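PDB 6HCP: BauA from Acinetobacter baumannii, which takes up iron across the outer membrane as a TonB-dependent transporter, acting as the receptor for ferric preacinetobactin. Local coordinates for residues V254-N259 with P685-L690; W365-T370 with F423-T428. All coordinates share one frame; numbering follows the deposited sequence.

Contact 1 (254-259 with 685-690) and contact 2 (365-370 with 423-428) join different parts of the BauA beta-barrel. Contact 1 ties a loop that ends in the short strand 258-259 to the loop between strands 682-683 and 691-692, through a single beta bridge and side-chain bonds, and it also touches the plug domain. Contact 2 is regular antiparallel pairing in the barrel wall, with detergent on its outer face. In sequence, contact 2 falls between the two halves of contact 1. In space they lie on opposite sides of the chain's centre, their own centres 41 Å apart and their nearest atoms about 23 Å apart, so they do not touch.

Contact 1: residues V254-N259 with P685-L690; sequences VTRGVN and PQLTNL. With EDO (1,2-ethanediol), chain J.
Val-258 and Leu-690 form one antiparallel hydrogen-bonded pair, and because Asn-689 also faces Val-258 the arrangement is a classic beta bulge. It joins two loops of the beta-barrel, the second running into what is predicted to be the TonB C-terminal box. Val-258 N donates to Leu-690 O at 2.8 Å, and the return bond from Leu-690 N to Val-258 O, 2.9 Å long, is more bent, at 135° about the hydrogen. The extra residue of the bulge turns its N-H to a side chain: Asn-689 N gives a 3.0 Å bond to Asn-259 OD1, nearly in line with that amide's C=O. The two asparagine side chains cross at about a right angle, their amide planes 50° apart, and Asn-689 OD1 takes its own bond from Val-260 N.

Thr-688 supplies the next link. Its hydroxyl, set between its backbone N and carbonyl carbon (chi1 58°), donates to the carbonyl of Arg-256 in plane and on a lone pair. A water donates to that same oxygen and to Gln-686 O, so Arg-256 O accepts two bonds. A second water accepts from Asn-259 ND2 and donates to Leu-687 O. Gly-257 passes close to Leu-690 O, its CA 3.0 Å from that oxygen.

Further out, Arg-256 NE bonds to Ser-321 O and its guanidinium makes a cation-pi contact with Tyr-317. Thr-255 shares a backbone bond with Gly-98, and Gln-686 NE2 donates to Asn-103 OD1, so both segments reach the plug domain. At the far end of the Arg-256 side chain, Leu-687 CD1 lies 4.0 Å from NH2, while Arg-256 NH1 donates in the guanidinium plane to O2 of an ethanediol, probably from the crystallisation liquor and also bonded to Tyr-315 OH, at 3.0 Å.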
loop_
_atom_site.group_PDB
_atom_site.type_symbol
_atom_site.label_atom_id
_atom_site.label_comp_id
_atom_site.label_asym_id
_atom_site.label_seq_id
_atom_site.Cartn_x
_atom_site.Cartn_y
_atom_site.Cartn_z
ATOM N N VAL A 254 16.894 16.337 -10.072
ATOM C CA VAL A 254 17.599 15.255 -10.764
ATOM C C VAL A 254 18.437 14.462 -9.748
ATOM O O VAL A 254 19.031 15.029 -8.806
ATOM C CB VAL A 254 18.472 15.817 -11.905
ATOM C CG1 VAL A 254 19.528 16.773 -11.394
ATOM C CG2 VAL A 254 19.131 14.707 -12.717
ATOM N N THR A 255 18.525 13.144 -9.947
ATOM C CA THR A 255 19.308 12.294 -9.053
ATOM C C THR A 255 20.703 12.054 -9.659
ATOM O O THR A 255 20.836 11.608 -10.809
ATOM C CB THR A 255 18.532 11.020 -8.684
ATOM O OG1 THR A 255 19.283 10.377 -7.657
ATOM C CG2 THR A 255 18.305 10.081 -9.848
ATOM N N ARG A 256 21.725 12.430 -8.884
ATOM C CA ARG A 256 23.147 12.374 -9.278
ATOM C C ARG A 256 23.836 11.174 -8.623
ATOM O O ARG A 256 24.853 10.664 -9.126
ATOM C CB ARG A 256 23.842 13.687 -8.900
ATOM C CG ARG A 256 25.330 13.745 -9.237
ATOM C CD ARG A 256 25.540 13.662 -10.741
ATOM N NE ARG A 256 26.912 13.927 -11.159
ATOM C CZ ARG A 256 27.292 14.165 -12.421
ATOM N NH1 ARG A 256 26.402 14.252 -13.407
ATOM N NH2 ARG A 256 28.557 14.452 -12.664
ATOM N N GLY A 257 23.338 10.765 -7.449
ATOM C CA GLY A 257 23.958 9.709 -6.650
ATOM C C GLY A 257 25.064 10.205 -5.732
ATOM O O GLY A 257 25.420 11.389 -5.708
ATOM N N VAL A 258 25.572 9.282 -4.921
ATOM C CA VAL A 258 26.462 9.606 -3.835
ATOM C C VAL A 258 27.634 8.617 -3.833
ATOM O O VAL A 258 27.512 7.455 -4.237
ATOM C CB VAL A 258 25.713 9.621 -2.490
ATOM C CG1 VAL A 258 24.581 10.641 -2.515
ATOM C CG2 VAL A 258 25.190 8.242 -2.117
ATOM N N ASN A 259 28.719 9.068 -3.228
ATOM C CA ASN A 259 29.963 8.303 -3.069
ATOM C C ASN A 259 30.102 7.813 -1.629
ATOM O O ASN A 259 29.673 8.469 -0.688
ATOM C CB ASN A 259 31.167 9.138 -3.514
ATOM C CG ASN A 259 31.174 9.370 -5.012
ATOM O OD1 ASN A 259 30.528 8.632 -5.753
ATOM N ND2 ASN A 259 31.736 10.488 -5.451
ATOM N N PRO A 685 24.926 3.829 -10.120
ATOM C CA PRO A 685 24.692 4.584 -11.354
ATOM C C PRO A 685 26.022 4.855 -12.075
ATOM O O PRO A 685 27.100 4.513 -11.559
ATOM C CB PRO A 685 24.078 5.871 -10.798
ATOM C CG PRO A 685 24.867 6.103 -9.526
ATOM C CD PRO A 685 25.156 4.715 -8.972
ATOM N N GLN A 686 25.950 5.638 -13.145
ATOM C CA GLN A 686 27.157 6.202 -13.775
ATOM C C GLN A 686 27.740 7.333 -12.926
ATOM O O GLN A 686 27.007 8.112 -12.303
ATOM C CB GLN A 686 26.802 6.710 -15.165
ATOM C CG GLN A 686 26.526 5.568 -16.126
ATOM C CD GLN A 686 26.272 6.051 -17.533
ATOM O OE1 GLN A 686 26.861 7.028 -17.974
ATOM N NE2 GLN A 686 25.481 5.293 -18.285
ATOM N N LEU A 687 29.076 7.371 -12.880
ATOM C CA LEU A 687 29.926 8.479 -12.395
ATOM C C LEU A 687 29.995 8.562 -10.864
ATOM O O LEU A 687 30.979 9.045 -10.356
ATOM C CB LEU A 687 29.484 9.814 -12.999
ATOM C CG LEU A 687 29.532 9.879 -14.530
ATOM C CD1 LEU A 687 29.257 11.297 -15.006
ATOM C CD2 LEU A 687 30.864 9.373 -15.084
ATOM N N THR A 688 28.975 8.096 -10.138
ATOM C CA THR A 688 29.013 8.088 -8.672
ATOM C C THR A 688 28.747 6.654 -8.199
ATOM O O THR A 688 28.326 5.809 -8.980
ATOM C CB THR A 688 27.991 9.057 -8.053
ATOM O OG1 THR A 688 26.699 8.676 -8.529
ATOM C CG2 THR A 688 28.254 10.516 -8.370
ATOM N N ASN A 689 28.987 6.383 -6.913
ATOM C CA ASN A 689 29.019 5.008 -6.395
ATOM C C ASN A 689 27.618 4.398 -6.240
ATOM O O ASN A 689 27.445 3.197 -6.488
ATOM C CB ASN A 689 29.733 4.919 -5.049
ATOM C CG ASN A 689 31.211 5.253 -5.079
ATOM O OD1 ASN A 689 31.736 5.657 -4.051
ATOM N ND2 ASN A 689 31.888 5.068 -6.218
ATOM N N LEU A 690 26.638 5.199 -5.770
ATOM C CA LEU A 690 25.346 4.684 -5.352
ATOM C C LEU A 690 24.237 5.666 -5.725
ATOM O O LEU A 690 24.426 6.862 -5.662
ATOM C CB LEU A 690 25.299 4.534 -3.828
ATOM C CG LEU A 690 26.276 3.575 -3.173
ATOM C CD1 LEU A 690 26.097 3.643 -1.663
ATOM C CD2 LEU A 690 26.090 2.159 -3.669
HETATM C C1 EDO J . 27.638 14.207 -18.078
HETATM O O1 EDO J . 29.040 13.938 -18.021
HETATM C C2 EDO J . 27.087 14.080 -16.669
HETATM O O2 EDO J . 26.459 15.294 -16.235
HETATM O O HOH W 1 25.348 10.180 -11.603
HETATM O O HOH W 2 31.867 10.881 -8.429
#

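Contact 2: residues W365-T370 with F423-T428. With C8E ((hydroxyethyloxy)tri(ethyloxy)octane), chain B.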
loop_
_atom_site.group_PDB
_atom_site.type_symbol
_atom_site.label_atom_id
_atom_site.label_comp_id
_atom_site.label_asym_id
_atom_site.label_seq_id
_atom_site.Cartn_x
_atom_site.Cartn_y
_atom_site.Cartn_z
ATOM N N TRP A 365 24.781 -11.310 -49.885
ATOM C CA TRP A 365 25.924 -10.520 -49.479
ATOM C C TRP A 365 25.497 -9.067 -49.321
ATOM O O TRP A 365 24.502 -8.622 -49.898
ATOM C CB TRP A 365 27.092 -10.661 -50.473
ATOM C CG TRP A 365 26.730 -10.194 -51.852
ATOM C CD1 TRP A 365 26.217 -10.964 -52.854
ATOM C CD2 TRP A 365 26.815 -8.860 -52.373
ATOM N NE1 TRP A 365 25.960 -10.192 -53.953
ATOM C CE2 TRP A 365 26.307 -8.896 -53.689
ATOM C CE3 TRP A 365 27.259 -7.634 -51.863
ATOM C CZ2 TRP A 365 26.256 -7.770 -54.506
ATOM C CZ3 TRP A 365 27.175 -6.512 -52.661
ATOM C CH2 TRP A 365 26.668 -6.575 -53.959
ATOM N N VAL A 366 26.332 -8.314 -48.592
ATOM C CA VAL A 366 26.160 -6.909 -48.427
ATOM C C VAL A 366 27.544 -6.251 -48.331
ATOM O O VAL A 366 28.472 -6.826 -47.776
ATOM C CB VAL A 366 25.313 -6.608 -47.170
ATOM C CG1 VAL A 366 25.864 -7.307 -45.941
ATOM C CG2 VAL A 366 25.172 -5.116 -46.925
ATOM N N ALA A 367 27.635 -5.035 -48.865
ATOM C CA ALA A 367 28.836 -4.228 -48.754
ATOM C C ALA A 367 28.403 -2.799 -48.459
ATOM O O ALA A 367 27.529 -2.272 -49.129
ATOM C CB ALA A 367 29.660 -4.291 -50.020
ATOM N N ASN A 368 29.079 -2.149 -47.501
ATOM C CA ASN A 368 28.671 -0.814 -47.155
ATOM C C ASN A 368 29.864 0.046 -46.746
ATOM O O ASN A 368 30.998 -0.431 -46.571
ATOM C CB ASN A 368 27.569 -0.832 -46.082
ATOM C CG ASN A 368 28.088 -1.074 -44.678
ATOM O OD1 ASN A 368 29.127 -1.708 -44.496
ATOM N ND2 ASN A 368 27.317 -0.649 -43.680
ATOM N N ALA A 369 29.579 1.345 -46.712
ATOM C CA ALA A 369 30.445 2.372 -46.203
ATOM C C ALA A 369 29.648 3.228 -45.224
ATOM O O ALA A 369 28.494 3.568 -45.514
ATOM C CB ALA A 369 30.966 3.209 -47.351
ATOM N N THR A 370 30.263 3.559 -44.079
ATOM C CA THR A 370 29.597 4.376 -43.058
ATOM C C THR A 370 30.488 5.565 -42.707
ATOM O O THR A 370 31.720 5.487 -42.807
ATOM C CB THR A 370 29.259 3.566 -41.795
ATOM O OG1 THR A 370 30.437 3.328 -41.017
ATOM C CG2 THR A 370 28.591 2.251 -42.110
ATOM N N PHE A 423 34.223 0.568 -43.780
ATOM C CA PHE A 423 33.857 -0.142 -44.984
ATOM C C PHE A 423 33.726 -1.596 -44.562
ATOM O O PHE A 423 34.596 -2.139 -43.876
ATOM C CB PHE A 423 34.863 0.128 -46.118
ATOM C CG PHE A 423 35.160 1.604 -46.327
ATOM C CD1 PHE A 423 35.879 2.332 -45.379
ATOM C CD2 PHE A 423 34.623 2.304 -47.402
ATOM C CE1 PHE A 423 36.064 3.707 -45.506
ATOM C CE2 PHE A 423 34.848 3.670 -47.551
ATOM C CZ PHE A 423 35.500 4.378 -46.567
ATOM N N GLY A 424 32.614 -2.218 -44.964
ATOM C CA GLY A 424 32.362 -3.560 -44.553
ATOM C C GLY A 424 31.803 -4.430 -45.667
ATOM O O GLY A 424 31.239 -3.937 -46.646
ATOM N N LEU A 425 32.020 -5.739 -45.517
ATOM C CA LEU A 425 31.567 -6.741 -46.476
ATOM C C LEU A 425 31.197 -8.001 -45.702
ATOM O O LEU A 425 31.954 -8.442 -44.840
ATOM C CB LEU A 425 32.693 -7.012 -47.485
ATOM C CG LEU A 425 32.429 -8.089 -48.536
ATOM C CD1 LEU A 425 31.308 -7.668 -49.483
ATOM C CD2 LEU A 425 33.691 -8.374 -49.325
ATOM N N ALA A 426 30.067 -8.624 -46.078
ATOM C CA ALA A 426 29.709 -9.922 -45.546
ATOM C C ALA A 426 28.949 -10.744 -46.593
ATOM O O ALA A 426 28.273 -10.201 -47.444
ATOM C CB ALA A 426 28.884 -9.799 -44.281
ATOM N N ASP A 427 29.091 -12.061 -46.460
ATOM C CA ASP A 427 28.359 -13.024 -47.262
ATOM C C ASP A 427 27.779 -14.073 -46.324
ATOM O O ASP A 427 28.478 -14.558 -45.422
ATOM C CB ASP A 427 29.276 -13.692 -48.291
ATOM C CG ASP A 427 28.566 -14.592 -49.306
ATOM O OD1 ASP A 427 27.337 -14.409 -49.518
ATOM O OD2 ASP A 427 29.283 -15.387 -49.973
ATOM N N THR A 428 26.507 -14.418 -46.562
ATOM C CA THR A 428 25.879 -15.541 -45.909
ATOM C C THR A 428 25.672 -16.641 -46.963
ATOM O O THR A 428 24.974 -16.426 -47.941
ATOM C CB THR A 428 24.539 -15.167 -45.250
ATOM O OG1 THR A 428 24.732 -14.161 -44.255
ATOM C CG2 THR A 428 23.879 -16.362 -44.598
HETATM C C1 C8E B . 34.360 -3.105 -48.773
HETATM C C2 C8E B . 33.588 -2.531 -49.937
HETATM C C3 C8E B . 32.879 -1.226 -49.599
HETATM C C4 C8E B . 31.626 -1.014 -50.460
HETATM C C5 C8E B . 31.152 0.438 -50.434
HETATM C C6 C8E B . 29.767 0.627 -51.019
HETATM C C7 C8E B . 29.433 2.114 -51.076
HETATM C C8 C8E B . 28.681 2.491 -52.347
HETATM O O9 C8E B . 27.647 3.455 -52.113
HETATM C C10 C8E B . 26.458 3.119 -52.834
HETATM C C11 C8E B . 25.615 4.350 -53.075
HETATM O O12 C8E B . 24.277 3.904 -53.216
#
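A detergent tail lies against the paired strands where Ala-367 faces Leu-425 and Asn-368 faces Gly-424: C4 of its octyl chain is 3.8 Å from Ala-367 CB, and C1 is 3.9 Å from Gly-424 O. Strands 361-381 and 412-431 run antiparallel here in the barrel wall, the axes of 365-370 and 423-428 approaching to 4.7 Å at 169°. Each of the four hydrogen bonds of the ladder, N and O of Val-366 with O and N of Ala-426 and N and O of Asn-368 with O and N of Gly-424, is 2.9 Å. The CA atoms of Trp-365, Ala-367, Phe-423 and Leu-425 add C-H...O contacts to carbonyls of the opposite strand.

Side chains alternate between two faces. On the detergent side, Leu-425 extends with CG anti to its backbone N (chi1 177°) and brings CD1 to 3.8 Å from Ala-367 CB, while Ala-369 CB lies oblique to the Phe-423 ring, 3.8 Å from CD2. Trp-365 shares this face, but its indole leads away from the other strand. Asp-427, also here, is hydrogen-bonded through OD2 to His-363 ND1.

Val-366, Asn-368 and Ala-426 occupy the other face, where all three touch Phe-51. Ala-367, Leu-425, Ala-369 and Phe-423 thus offer carbon on the detergent side, consistent with the lipid-facing surface of a barrel, while across the sheet Arg-443 and Asp-349 satisfy OD1 and ND2 of the Asn-368 amide.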